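Side-chain contacts in response regulator receiver protein (Paraburkholderia phymatum, PDB 5TE9), which probably relays a two-component signal by accepting a phosphoryl group on an aspartate of its receiver domain: residues E35-Y40 with T134-V139; M56-L59 with Q64-D67; F58-G63 with L89-A94; P71-L76 with S144-G149; S111-A116 with Y126-V131. One frame throughout, in Å; residues are numbered along the deposited sequence.

Contact 1: residues E35-Y40 with T134-V139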
# COMPACT_ATOMS: atom_id res chain seq x y z
N GLU A 35 -1.44 -14.25 -4.16
CA GLU A 35 -0.01 -14.01 -4.28
C GLU A 35 0.30 -12.52 -4.26
O GLU A 35 1.35 -12.13 -3.74
CB GLU A 35 0.52 -14.67 -5.55
CG GLU A 35 0.51 -16.18 -5.46
CD GLU A 35 0.66 -16.84 -6.82
OE1 GLU A 35 1.28 -16.24 -7.73
OE2 GLU A 35 0.13 -17.97 -6.96
N ALA A 36 -0.58 -11.69 -4.83
CA ALA A 36 -0.38 -10.24 -4.79
C ALA A 36 -0.38 -9.74 -3.35
O ALA A 36 0.54 -9.02 -2.94
CB ALA A 36 -1.46 -9.53 -5.61
N PHE A 37 -1.41 -10.10 -2.58
CA PHE A 37 -1.48 -9.78 -1.15
C PHE A 37 -0.27 -10.32 -0.40
O PHE A 37 0.22 -9.70 0.55
CB PHE A 37 -2.75 -10.37 -0.54
CG PHE A 37 -3.97 -9.54 -0.78
CD1 PHE A 37 -4.23 -8.99 -2.02
CD2 PHE A 37 -4.87 -9.32 0.25
CE1 PHE A 37 -5.35 -8.23 -2.23
CE2 PHE A 37 -6.00 -8.56 0.03
CZ PHE A 37 -6.23 -8.02 -1.21
N ASP A 38 0.20 -11.51 -0.79
CA ASP A 38 1.34 -12.12 -0.12
C ASP A 38 2.65 -11.41 -0.46
O ASP A 38 3.39 -11.00 0.43
CB ASP A 38 1.42 -13.59 -0.49
CG ASP A 38 2.07 -14.42 0.59
OD1 ASP A 38 1.56 -14.39 1.73
OD2 ASP A 38 3.09 -15.10 0.31
N TYR A 39 2.96 -11.29 -1.76
CA TYR A 39 4.25 -10.75 -2.16
C TYR A 39 4.39 -9.28 -1.79
O TYR A 39 5.49 -8.83 -1.46
CB TYR A 39 4.48 -10.92 -3.67
CG TYR A 39 4.35 -12.34 -4.21
CD1 TYR A 39 4.59 -13.45 -3.40
CD2 TYR A 39 4.00 -12.56 -5.54
CE1 TYR A 39 4.47 -14.74 -3.90
CE2 TYR A 39 3.88 -13.86 -6.05
CZ TYR A 39 4.12 -14.94 -5.22
OH TYR A 39 4.01 -16.22 -5.72
N TYR A 40 3.31 -8.51 -1.82
CA TYR A 40 3.40 -7.09 -1.50
C TYR A 40 3.01 -6.76 -0.07
O TYR A 40 2.88 -5.59 0.27
CB TYR A 40 2.56 -6.28 -2.48
CG TYR A 40 3.15 -6.37 -3.87
CD1 TYR A 40 4.18 -5.54 -4.26
CD2 TYR A 40 2.70 -7.30 -4.77
CE1 TYR A 40 4.73 -5.63 -5.52
CE2 TYR A 40 3.24 -7.40 -6.02
CZ TYR A 40 4.25 -6.56 -6.40
OH TYR A 40 4.78 -6.67 -7.66
N THR A 134 -1.45 -4.14 -8.67
CA THR A 134 -1.72 -2.88 -9.37
C THR A 134 -3.21 -2.56 -9.38
O THR A 134 -3.63 -1.47 -8.97
CB THR A 134 -1.18 -2.94 -10.79
OG1 THR A 134 0.24 -2.93 -10.76
CG2 THR A 134 -1.64 -1.73 -11.55
N ARG A 135 -4.04 -3.50 -9.85
CA ARG A 135 -5.47 -3.25 -9.90
C ARG A 135 -6.01 -3.00 -8.50
O ARG A 135 -6.83 -2.11 -8.29
CB ARG A 135 -6.20 -4.40 -10.59
N PHE A 136 -5.52 -3.75 -7.51
CA PHE A 136 -6.00 -3.53 -6.16
C PHE A 136 -5.62 -2.14 -5.67
O PHE A 136 -6.39 -1.51 -4.93
CB PHE A 136 -5.44 -4.58 -5.21
CG PHE A 136 -5.89 -4.39 -3.79
CD1 PHE A 136 -7.14 -4.82 -3.38
CD2 PHE A 136 -5.06 -3.78 -2.87
CE1 PHE A 136 -7.55 -4.66 -2.06
CE2 PHE A 136 -5.48 -3.62 -1.56
CZ PHE A 136 -6.72 -4.06 -1.16
N VAL A 137 -4.46 -1.65 -6.09
CA VAL A 137 -4.09 -0.29 -5.71
C VAL A 137 -5.07 0.70 -6.33
O VAL A 137 -5.52 1.65 -5.68
CB VAL A 137 -2.63 -0.00 -6.09
CG1 VAL A 137 -2.37 1.49 -6.22
CG2 VAL A 137 -1.70 -0.63 -5.05
N GLU A 138 -5.49 0.45 -7.58
CA GLU A 138 -6.47 1.33 -8.21
C GLU A 138 -7.82 1.25 -7.51
O GLU A 138 -8.49 2.27 -7.33
CB GLU A 138 -6.60 1.00 -9.69
CG GLU A 138 -5.64 1.83 -10.55
CD GLU A 138 -5.93 3.35 -10.48
OE1 GLU A 138 -7.11 3.75 -10.56
OE2 GLU A 138 -4.97 4.14 -10.33
N VAL A 139 -8.23 0.06 -7.07
CA VAL A 139 -9.45 -0.03 -6.27
C VAL A 139 -9.36 0.92 -5.08
O VAL A 139 -10.26 1.74 -4.85
CB VAL A 139 -9.68 -1.48 -5.79
CG1 VAL A 139 -10.82 -1.51 -4.79
CG2 VAL A 139 -10.00 -2.36 -6.96
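The rings of F37 and F136 meet between two helices, and this aromatic pair is the whole of the direct contact. F37 lies on helix 27-39 and F136 on helix 133-142. The stack is T-shaped (edge-to-face), with the F37 edge directed at a face of F136. The ring centroids are 4.9 Å apart and the planes stand at 62°, so the T is tilted. The nearest atoms are F37 CZ and F136 CE1, at 3.7 Å. F37 CZ stands above the rim of the F136 ring rather than over its middle. F37 CE1 also touches the ring, 4.0 Å from F136 CD1. F136 holds CG opposite its own backbone N (chi1 179°), and this carries its ring out from the helix to meet F37.

Apolar packing surrounds the pair. L42 and I20 each touch both rings, and V131 also packs on F136. V150 of the second subunit reaches F136 as well, so this core lies next to the dimer interface.

Polar bonds across the two segments are absent. Backbone bonds run along each helix, as in Y39 N to E35 O at 2.7 Å and V139 N to R135 O at 2.9 Å. R135 N is taken by D132 OD2. In the receiver fold these first and last helices lie on one face of the parallel sheet.

The chemistry is that of a hydrophobic core. Between these segments two buried rings meet through shape and weak electrostatics, with no hydrogen bond or salt bridge across them.

Contact 2: residues M56-L59 with Q64-D67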
# COMPACT_ATOMS: atom_id res chain seq x y z
N MET A 56 -23.11 -15.37 0.37
CA MET A 56 -24.15 -14.99 1.31
C MET A 56 -24.01 -15.73 2.64
O MET A 56 -24.37 -15.18 3.69
CB MET A 56 -25.52 -15.26 0.69
CG MET A 56 -25.73 -14.51 -0.61
SD MET A 56 -25.33 -12.76 -0.43
CE MET A 56 -26.55 -12.26 0.79
N GLU A 57 -23.50 -16.96 2.63
CA GLU A 57 -23.22 -17.65 3.88
C GLU A 57 -22.19 -16.88 4.71
O GLU A 57 -22.30 -16.81 5.94
CB GLU A 57 -22.72 -19.06 3.59
CG GLU A 57 -23.65 -20.17 4.02
CD GLU A 57 -23.26 -21.52 3.44
OE1 GLU A 57 -22.10 -21.69 3.02
OE2 GLU A 57 -24.13 -22.42 3.42
N PHE A 58 -21.20 -16.30 4.04
CA PHE A 58 -20.19 -15.49 4.71
C PHE A 58 -20.78 -14.22 5.28
O PHE A 58 -20.65 -13.94 6.48
CB PHE A 58 -19.08 -15.15 3.72
CG PHE A 58 -17.80 -14.71 4.37
CD1 PHE A 58 -16.88 -15.65 4.81
CD2 PHE A 58 -17.53 -13.37 4.55
CE1 PHE A 58 -15.70 -15.25 5.40
CE2 PHE A 58 -16.35 -12.96 5.14
CZ PHE A 58 -15.44 -13.90 5.57
N LEU A 59 -21.46 -13.43 4.44
CA LEU A 59 -22.03 -12.17 4.90
C LEU A 59 -22.99 -12.38 6.06
O LEU A 59 -22.87 -11.73 7.11
CB LEU A 59 -22.72 -11.47 3.73
CG LEU A 59 -21.68 -11.16 2.64
CD1 LEU A 59 -22.34 -10.64 1.39
CD2 LEU A 59 -20.63 -10.17 3.18
N GLN A 64 -21.08 -22.84 7.96
CA GLN A 64 -19.64 -22.97 8.18
C GLN A 64 -19.00 -21.63 8.49
O GLN A 64 -17.96 -21.58 9.15
CB GLN A 64 -18.97 -23.59 6.94
CG GLN A 64 -18.68 -22.59 5.83
CD GLN A 64 -18.41 -23.26 4.50
OE1 GLN A 64 -18.31 -24.49 4.42
NE2 GLN A 64 -18.31 -22.46 3.45
N HIS A 65 -19.60 -20.54 8.03
CA HIS A 65 -19.08 -19.20 8.26
C HIS A 65 -19.75 -18.53 9.45
O HIS A 65 -19.86 -17.31 9.48
CB HIS A 65 -19.25 -18.35 7.01
CG HIS A 65 -18.53 -18.88 5.82
ND1 HIS A 65 -17.16 -18.94 5.75
CD2 HIS A 65 -19.00 -19.36 4.64
CE1 HIS A 65 -16.80 -19.44 4.57
NE2 HIS A 65 -17.90 -19.69 3.88
N SER A 66 -20.18 -19.32 10.43
CA SER A 66 -20.87 -18.75 11.58
C SER A 66 -20.02 -17.76 12.35
O SER A 66 -20.56 -16.92 13.08
CB SER A 66 -21.33 -19.87 12.52
OG SER A 66 -20.22 -20.63 12.96
N ASP A 67 -18.69 -17.81 12.20
CA ASP A 67 -17.78 -16.87 12.85
C ASP A 67 -16.98 -16.05 11.85
O ASP A 67 -15.86 -15.65 12.13
CB ASP A 67 -16.85 -17.61 13.81
CG ASP A 67 -17.48 -17.86 15.16
OD1 ASP A 67 -17.83 -16.88 15.85
OD2 ASP A 67 -17.62 -19.05 15.53
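The chain folds back after helix 52-60, bringing the CA atoms of F58 and H65 to 5.3 Å and laying the loop 64-67 beside the last turns of the helix. H65 is the central side chain. Its imidazole receives the edge of the F58 ring on one face, an edge-to-face stack with planes at 68°. Chi1 of -162° puts F58 CG opposite its backbone N, alongside H65. F58 CD1 comes within 3.4 Å of H65 ND1, above the rim of the imidazole. Q64 CG lies over the centre of the opposite face, so H65 is sandwiched between F58 and its own sequence neighbour. E57 adds a third side: its CB meets the imidazole edge in plane, 3.9 Å from H65 CD2. The backbone also takes part, with E57 O 3.6 Å from H65 CB.

The polar ends of E57 and Q64 approach more loosely. E57 OE1 is 3.9 Å from Q64 NE2, and the carboxylate and amide planes are 66° apart. E57 OE1 is 4.7 Å from H65 NE2.

The buried side of the contact is F58. Its ring also meets H47, and it packs on L21 of strand 19-23 and on A68 and P69 of the loop that leads into strand 71-76. The turn at the end of helix 52-60 is thus tucked against the sheet through F58, with H65 on the outer side.

Contact 3: residues F58-G63 with L89-A94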
# COMPACT_ATOMS: atom_id res chain seq x y z
N PHE A 58 -21.20 -16.30 4.04
CA PHE A 58 -20.19 -15.49 4.71
C PHE A 58 -20.78 -14.22 5.28
O PHE A 58 -20.65 -13.94 6.48
CB PHE A 58 -19.08 -15.15 3.72
CG PHE A 58 -17.80 -14.71 4.37
CD1 PHE A 58 -16.88 -15.65 4.81
CD2 PHE A 58 -17.53 -13.37 4.55
CE1 PHE A 58 -15.70 -15.25 5.40
CE2 PHE A 58 -16.35 -12.96 5.14
CZ PHE A 58 -15.44 -13.90 5.57
N LEU A 59 -21.46 -13.43 4.44
CA LEU A 59 -22.03 -12.17 4.90
C LEU A 59 -22.99 -12.38 6.06
O LEU A 59 -22.87 -11.73 7.11
CB LEU A 59 -22.72 -11.47 3.73
CG LEU A 59 -21.68 -11.16 2.64
CD1 LEU A 59 -22.34 -10.64 1.39
CD2 LEU A 59 -20.63 -10.17 3.18
N ARG A 60 -23.94 -13.30 5.90
CA ARG A 60 -24.90 -13.56 6.96
C ARG A 60 -24.26 -14.29 8.13
O ARG A 60 -24.89 -14.39 9.19
CB ARG A 60 -26.08 -14.35 6.39
CG ARG A 60 -26.67 -13.73 5.13
CD ARG A 60 -27.83 -14.54 4.60
NE ARG A 60 -28.38 -13.99 3.36
CZ ARG A 60 -29.17 -12.92 3.29
NH1 ARG A 60 -29.49 -12.26 4.40
NH2 ARG A 60 -29.62 -12.50 2.12
N ARG A 61 -23.04 -14.79 7.97
CA ARG A 61 -22.31 -15.48 9.02
C ARG A 61 -23.11 -16.68 9.53
O ARG A 61 -23.40 -16.82 10.72
CB ARG A 61 -21.93 -14.51 10.15
CG ARG A 61 -21.17 -13.28 9.60
CD ARG A 61 -20.68 -12.31 10.64
NE ARG A 61 -21.75 -11.51 11.21
CZ ARG A 61 -21.55 -10.48 12.03
NH1 ARG A 61 -20.32 -10.14 12.36
NH2 ARG A 61 -22.58 -9.80 12.52
N GLU A 62 -23.47 -17.55 8.58
CA GLU A 62 -24.29 -18.72 8.82
C GLU A 62 -23.56 -19.99 8.40
O GLU A 62 -22.69 -19.96 7.53
CB GLU A 62 -25.61 -18.64 8.04
CG GLU A 62 -26.44 -17.39 8.27
CD GLU A 62 -27.61 -17.30 7.30
OE1 GLU A 62 -27.51 -17.88 6.20
OE2 GLU A 62 -28.63 -16.66 7.65
N GLY A 63 -23.93 -21.10 9.02
CA GLY A 63 -23.36 -22.38 8.61
C GLY A 63 -21.89 -22.47 8.96
O GLY A 63 -21.47 -22.20 10.09
N LEU A 89 -25.30 -9.27 -5.21
CA LEU A 89 -25.42 -7.81 -5.10
C LEU A 89 -26.83 -7.38 -4.69
O LEU A 89 -27.00 -6.53 -3.81
CB LEU A 89 -25.04 -7.17 -6.42
CG LEU A 89 -24.50 -5.74 -6.39
CD1 LEU A 89 -23.71 -5.52 -5.12
CD2 LEU A 89 -23.59 -5.54 -7.59
N GLN A 90 -27.86 -7.99 -5.30
CA GLN A 90 -29.23 -7.62 -4.97
C GLN A 90 -29.56 -7.94 -3.52
O GLN A 90 -30.28 -7.19 -2.86
CB GLN A 90 -30.21 -8.33 -5.91
CG GLN A 90 -30.08 -7.98 -7.38
CD GLN A 90 -30.76 -9.01 -8.26
OE1 GLN A 90 -30.73 -10.21 -7.96
NE2 GLN A 90 -31.39 -8.56 -9.34
N GLU A 91 -29.06 -9.08 -3.02
CA GLU A 91 -29.34 -9.42 -1.63
C GLU A 91 -28.56 -8.52 -0.69
O GLU A 91 -29.03 -8.22 0.41
CB GLU A 91 -29.04 -10.91 -1.37
CG GLU A 91 -29.90 -11.87 -2.21
CD GLU A 91 -29.73 -13.34 -1.84
OE1 GLU A 91 -29.87 -13.67 -0.64
OE2 GLU A 91 -29.47 -14.17 -2.75
N LEU A 92 -27.39 -8.06 -1.13
CA LEU A 92 -26.59 -7.13 -0.35
C LEU A 92 -27.33 -5.82 -0.12
O LEU A 92 -27.53 -5.39 1.02
CB LEU A 92 -25.27 -6.86 -1.08
CG LEU A 92 -24.10 -7.80 -0.86
CD1 LEU A 92 -23.12 -7.62 -2.00
CD2 LEU A 92 -23.46 -7.44 0.46
N LYS A 93 -27.75 -5.17 -1.21
CA LYS A 93 -28.38 -3.87 -1.10
C LYS A 93 -29.78 -3.92 -0.49
O LYS A 93 -30.30 -2.88 -0.07
CB LYS A 93 -28.44 -3.21 -2.48
CG LYS A 93 -27.08 -3.12 -3.14
CD LYS A 93 -26.03 -2.52 -2.21
CE LYS A 93 -24.73 -2.31 -2.93
NZ LYS A 93 -23.69 -1.89 -1.97
N ALA A 94 -30.40 -5.10 -0.41
CA ALA A 94 -31.63 -5.21 0.35
C ALA A 94 -31.35 -5.07 1.84
O ALA A 94 -32.09 -4.38 2.56
CB ALA A 94 -32.33 -6.53 0.05
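R60 and E91 form a salt bridge between helices 52-60 and 85-94. R60 NH2 donates to E91 OE1 at 3.0 Å, with an N-H...O angle of 150°. The acceptor lies near the guanidinium plane, at its edge. On the carboxylate the donor comes from the anti side, 16° out of plane. The R60 chain is fully extended from CG to NE, which lets it span the gap between the helices. The other oxygen, E91 OE2, has a long, weak ion pair with K83 NZ.

The backbone donors at the end of helix 52-60 are met by a Schellman motif. R61 takes a positive phi (58°). Its N bonds to F58 O at 2.9 Å, and E62 N probably bonds to E57 O. On the second helix, K93 NZ makes a weak bond to M99 O.

Beneath the ion pair the contact is apolar. L59 CD1 meets L92 CD2 at 3.5 Å, methyl to methyl, and the two side chains cross at about a right angle. Both leucines also pack on I74 of the sheet.

The chemistry is therefore layered. A salt bridge with one hydrogen bond lies on the partly exposed side, where solvent probably weakens it, and leucines fill the buried side.

Contact 4: residues P71-L76 with S144-G149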
# COMPACT_ATOMS: atom_id res chain seq x y z
N PRO A 71 -16.77 -8.15 6.34
CA PRO A 71 -15.80 -7.52 5.45
C PRO A 71 -16.01 -6.02 5.39
O PRO A 71 -17.11 -5.51 5.63
CB PRO A 71 -16.09 -8.17 4.09
CG PRO A 71 -17.53 -8.48 4.15
CD PRO A 71 -17.83 -8.86 5.60
N GLY A 72 -14.92 -5.31 5.10
CA GLY A 72 -14.95 -3.88 4.88
C GLY A 72 -14.87 -3.58 3.40
O GLY A 72 -15.11 -2.45 2.96
N LEU A 73 -14.55 -4.61 2.62
CA LEU A 73 -14.56 -4.51 1.17
C LEU A 73 -14.97 -5.86 0.59
O LEU A 73 -14.45 -6.90 1.02
CB LEU A 73 -13.19 -4.09 0.62
CG LEU A 73 -13.12 -4.13 -0.90
CD1 LEU A 73 -14.08 -3.10 -1.58
CD2 LEU A 73 -11.68 -3.92 -1.37
N ILE A 74 -15.89 -5.83 -0.36
CA ILE A 74 -16.34 -7.00 -1.10
C ILE A 74 -15.93 -6.80 -2.55
O ILE A 74 -16.27 -5.78 -3.15
CB ILE A 74 -17.86 -7.20 -1.00
CG1 ILE A 74 -18.31 -7.38 0.45
CG2 ILE A 74 -18.29 -8.41 -1.86
CD1 ILE A 74 -19.81 -7.35 0.63
N ILE A 75 -15.24 -7.79 -3.12
CA ILE A 75 -14.86 -7.80 -4.53
C ILE A 75 -15.59 -8.95 -5.19
O ILE A 75 -15.38 -10.11 -4.83
CB ILE A 75 -13.34 -7.94 -4.70
CG1 ILE A 75 -12.59 -6.82 -3.94
CG2 ILE A 75 -12.96 -7.99 -6.17
CD1 ILE A 75 -11.08 -6.93 -4.00
N LEU A 76 -16.42 -8.65 -6.19
CA LEU A 76 -17.50 -9.53 -6.63
C LEU A 76 -17.42 -9.75 -8.13
O LEU A 76 -17.59 -8.81 -8.92
CB LEU A 76 -18.86 -8.95 -6.24
CG LEU A 76 -20.12 -9.72 -6.67
CD1 LEU A 76 -20.12 -11.14 -6.12
CD2 LEU A 76 -21.37 -9.00 -6.21
N SER A 144 -13.25 6.42 -1.81
CA SER A 144 -12.87 7.64 -1.10
C SER A 144 -12.30 7.35 0.28
O SER A 144 -11.27 7.90 0.66
CB SER A 144 -14.08 8.58 -1.00
OG SER A 144 -14.87 8.51 -2.17
N ASP A 145 -12.96 6.50 1.06
CA ASP A 145 -12.60 6.36 2.46
C ASP A 145 -11.47 5.37 2.71
O ASP A 145 -11.13 5.13 3.87
CB ASP A 145 -13.84 5.97 3.28
CG ASP A 145 -14.91 7.08 3.33
OD1 ASP A 145 -14.59 8.26 3.07
OD2 ASP A 145 -16.08 6.77 3.66
N PHE A 146 -10.86 4.81 1.66
CA PHE A 146 -9.79 3.84 1.81
C PHE A 146 -8.43 4.50 1.62
O PHE A 146 -8.26 5.33 0.72
CB PHE A 146 -9.92 2.69 0.80
CG PHE A 146 -10.99 1.71 1.13
CD1 PHE A 146 -11.70 1.79 2.31
CD2 PHE A 146 -11.29 0.69 0.24
CE1 PHE A 146 -12.69 0.88 2.60
CE2 PHE A 146 -12.28 -0.23 0.52
CZ PHE A 146 -12.98 -0.14 1.70
N TRP A 147 -7.45 4.10 2.43
CA TRP A 147 -6.11 4.66 2.36
C TRP A 147 -5.07 3.57 2.58
O TRP A 147 -5.32 2.60 3.30
CB TRP A 147 -5.90 5.75 3.41
CG TRP A 147 -6.84 6.88 3.31
CD1 TRP A 147 -8.13 6.92 3.75
CD2 TRP A 147 -6.56 8.16 2.75
NE1 TRP A 147 -8.69 8.14 3.48
CE2 TRP A 147 -7.75 8.93 2.86
CE3 TRP A 147 -5.44 8.74 2.14
CZ2 TRP A 147 -7.83 10.23 2.41
CZ3 TRP A 147 -5.53 10.02 1.69
CH2 TRP A 147 -6.71 10.76 1.83
N PHE A 148 -3.91 3.75 1.96
CA PHE A 148 -2.76 2.91 2.24
C PHE A 148 -1.94 3.48 3.39
O PHE A 148 -1.69 4.68 3.46
CB PHE A 148 -1.86 2.78 1.01
CG PHE A 148 -2.35 1.80 0.01
CD1 PHE A 148 -2.50 0.47 0.35
CD2 PHE A 148 -2.63 2.21 -1.28
CE1 PHE A 148 -2.94 -0.44 -0.58
CE2 PHE A 148 -3.07 1.29 -2.22
CZ PHE A 148 -3.23 -0.03 -1.86
N GLY A 149 -1.49 2.60 4.27
CA GLY A 149 -0.51 2.99 5.26
C GLY A 149 0.57 1.96 5.44
O GLY A 149 0.30 0.76 5.39
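The two segments approach without pairing: the closest CA atoms, those of L73 and F146, are 9.6 Å apart, and no hydrogen bond passes between them. The chain of 71-76 turns a corner at G72 and then runs as a strand from L73. Segment 144-149 enters strand 146-152 at F146. One aromatic side chain bridges the distance.

F146 points its ring at the corner. Its CZ comes 3.4 Å from G72 O, and that oxygen lies at the ring edge, near the ring plane. The carbonyl thus faces the slightly positive C-H rim of the phenyl group, a mildly favourable setting. G72 contributes backbone alone here.

L73 meets the same end of the ring. L73 CB and L73 CD1 are each 4.0 Å from F146 CE2. CD1 lies at the edge, in the ring plane, whereas CB comes in obliquely. Chi1 of 173° puts L73 CG opposite the backbone N, and chi2 of 65° then sets the two methyls near F146 CE2.

Strand 71-76 is the middle one of the five parallel strands of the CheY-like receiver fold, with 19-23 and 103-107 as its neighbours. Strand 146-152 follows the last helix and is not part of that sheet. Instead F146, W147, F148 and G149 pair antiparallel with a strand of the second subunit.

P102 touches both L73 and F146. V150 of the second subunit also packs on F146.

Contact 5: residues S111-A116 with Y126-V131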
# COMPACT_ATOMS: atom_id res chain seq x y z
N SER A 111 -13.26 -2.76 -21.88
CA SER A 111 -14.43 -2.37 -22.66
C SER A 111 -15.71 -2.64 -21.88
O SER A 111 -16.56 -1.75 -21.73
CB SER A 111 -14.44 -3.12 -23.99
OG SER A 111 -15.50 -2.66 -24.80
N GLU A 112 -15.86 -3.86 -21.35
CA GLU A 112 -16.99 -4.15 -20.46
C GLU A 112 -17.01 -3.22 -19.26
O GLU A 112 -18.08 -2.90 -18.74
CB GLU A 112 -16.93 -5.61 -20.01
CG GLU A 112 -17.72 -5.87 -18.74
CD GLU A 112 -17.97 -7.34 -18.46
OE1 GLU A 112 -17.09 -8.01 -17.88
OE2 GLU A 112 -19.06 -7.82 -18.83
N GLU A 113 -15.83 -2.77 -18.81
CA GLU A 113 -15.78 -1.85 -17.68
C GLU A 113 -16.38 -0.50 -18.05
O GLU A 113 -17.01 0.15 -17.21
CB GLU A 113 -14.33 -1.71 -17.21
CG GLU A 113 -14.16 -1.29 -15.77
CD GLU A 113 -12.77 -0.74 -15.48
OE1 GLU A 113 -12.67 0.36 -14.89
OE2 GLU A 113 -11.77 -1.38 -15.85
N ASP A 114 -16.19 -0.05 -19.29
CA ASP A 114 -16.83 1.19 -19.71
C ASP A 114 -18.34 1.02 -19.73
O ASP A 114 -19.08 1.94 -19.35
CB ASP A 114 -16.33 1.61 -21.09
N VAL A 115 -18.82 -0.15 -20.15
CA VAL A 115 -20.25 -0.40 -20.17
C VAL A 115 -20.80 -0.48 -18.75
O VAL A 115 -21.85 0.09 -18.44
CB VAL A 115 -20.56 -1.68 -20.96
CG1 VAL A 115 -22.03 -1.74 -21.29
CG2 VAL A 115 -19.73 -1.72 -22.22
N ALA A 116 -20.08 -1.17 -17.86
CA ALA A 116 -20.60 -1.38 -16.52
C ALA A 116 -20.74 -0.06 -15.76
O ALA A 116 -21.70 0.12 -15.01
CB ALA A 116 -19.69 -2.34 -15.76
N TYR A 126 -15.89 -0.58 -10.23
CA TYR A 126 -15.68 -1.59 -11.26
C TYR A 126 -14.21 -1.60 -11.62
O TYR A 126 -13.61 -0.53 -11.82
CB TYR A 126 -16.51 -1.31 -12.51
CG TYR A 126 -18.00 -1.29 -12.27
CD1 TYR A 126 -18.64 -0.14 -11.84
CD2 TYR A 126 -18.76 -2.44 -12.45
CE1 TYR A 126 -19.99 -0.12 -11.60
CE2 TYR A 126 -20.11 -2.43 -12.21
CZ TYR A 126 -20.72 -1.27 -11.78
OH TYR A 126 -22.07 -1.27 -11.54
N ILE A 127 -13.61 -2.79 -11.69
CA ILE A 127 -12.26 -2.95 -12.21
C ILE A 127 -12.19 -4.25 -12.98
O ILE A 127 -12.91 -5.21 -12.70
CB ILE A 127 -11.15 -2.95 -11.13
CG1 ILE A 127 -11.30 -4.13 -10.20
CG2 ILE A 127 -11.11 -1.65 -10.34
CD1 ILE A 127 -9.97 -4.58 -9.67
N THR A 128 -11.32 -4.26 -13.98
CA THR A 128 -11.14 -5.45 -14.79
C THR A 128 -10.34 -6.48 -14.01
O THR A 128 -9.45 -6.15 -13.23
CB THR A 128 -10.44 -5.07 -16.08
OG1 THR A 128 -11.12 -3.94 -16.64
CG2 THR A 128 -10.48 -6.21 -17.07
N LYS A 129 -10.71 -7.72 -14.17
CA LYS A 129 -9.94 -8.73 -13.49
C LYS A 129 -8.82 -9.21 -14.40
O LYS A 129 -8.86 -9.00 -15.62
CB LYS A 129 -10.87 -9.87 -13.08
CG LYS A 129 -11.11 -10.86 -14.14
CD LYS A 129 -11.86 -12.05 -13.58
CE LYS A 129 -13.35 -11.88 -13.77
NZ LYS A 129 -14.04 -13.19 -13.80
N PRO A 130 -7.78 -9.85 -13.85
CA PRO A 130 -7.61 -10.28 -12.46
C PRO A 130 -7.17 -9.15 -11.57
O PRO A 130 -6.70 -8.14 -12.04
CB PRO A 130 -6.53 -11.35 -12.56
CG PRO A 130 -5.68 -10.87 -13.67
CD PRO A 130 -6.60 -10.20 -14.67
N VAL A 131 -7.33 -9.35 -10.27
CA VAL A 131 -6.97 -8.35 -9.29
C VAL A 131 -5.57 -8.70 -8.80
O VAL A 131 -5.37 -9.34 -7.77
CB VAL A 131 -7.98 -8.27 -8.15
CG1 VAL A 131 -7.46 -7.30 -7.06
CG2 VAL A 131 -9.31 -7.84 -8.70
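Y126 packs on A116 in the last beta-alpha-beta crossover of the receiver fold, where helix 110-119 connects strand 103-107 to strand 126-128. The helix segment runs nearly antiparallel to strand 126-128, at 171°, with their axes 8.1 Å apart.

Y126 lays one ring face against the helix. A116 C stands over the ring centre, and A116 CB is 3.4 Å from Y126 CD2. Y126 probably occupies the place of the aromatic switch residue of CheY-like receivers. Its carbonyl O lies 3.3 Å from E113 OE1. Both are acceptors: R117 forms a salt bridge with E113 OE1, and R142 donates a hydrogen bond to Y126 O.

I127 CB points away from the helix segment, and the side chain packs on R135 and V139 of helix 133-142. I127 CA lies 4.0 Å from E113 CD.

T128 makes the one hydrogen bond across the segments: its OG1 donates to E113 OE2 at 2.8 Å, using the anti lone pair of that oxygen. E113, extended and with CG anti to its backbone N (chi1 -156°), slides past Y126 to reach it.

Next along, K129 NZ forms a salt bridge with OD2 of D77, the predicted phosphorylation site.

Contacts 1 and 4 are the buried ones: contact 1 pairs two phenylalanines, and contact 4 sets one against a leucine and a backbone carbonyl. They touch through V137 and F148, and both reach the second subunit. Contacts 2, 3 and 5 are only partly buried and mix apolar packing with polar groups. Contacts 2 and 3 share F58 and L59 of helix 52-60: F58 serves the loop after the helix, and L59 the neighbouring helix 85-94. L59 and L92 then meet strand 71-76 of contact 4. Contact 5 joins contact 1 through I127 and V139. Contacts 1 and 2 lie on opposite sides of the chain's centre, their centres about 25 Å apart. The ion pair of contact 3 is partly exposed, whereas E113 in contact 5 is buried.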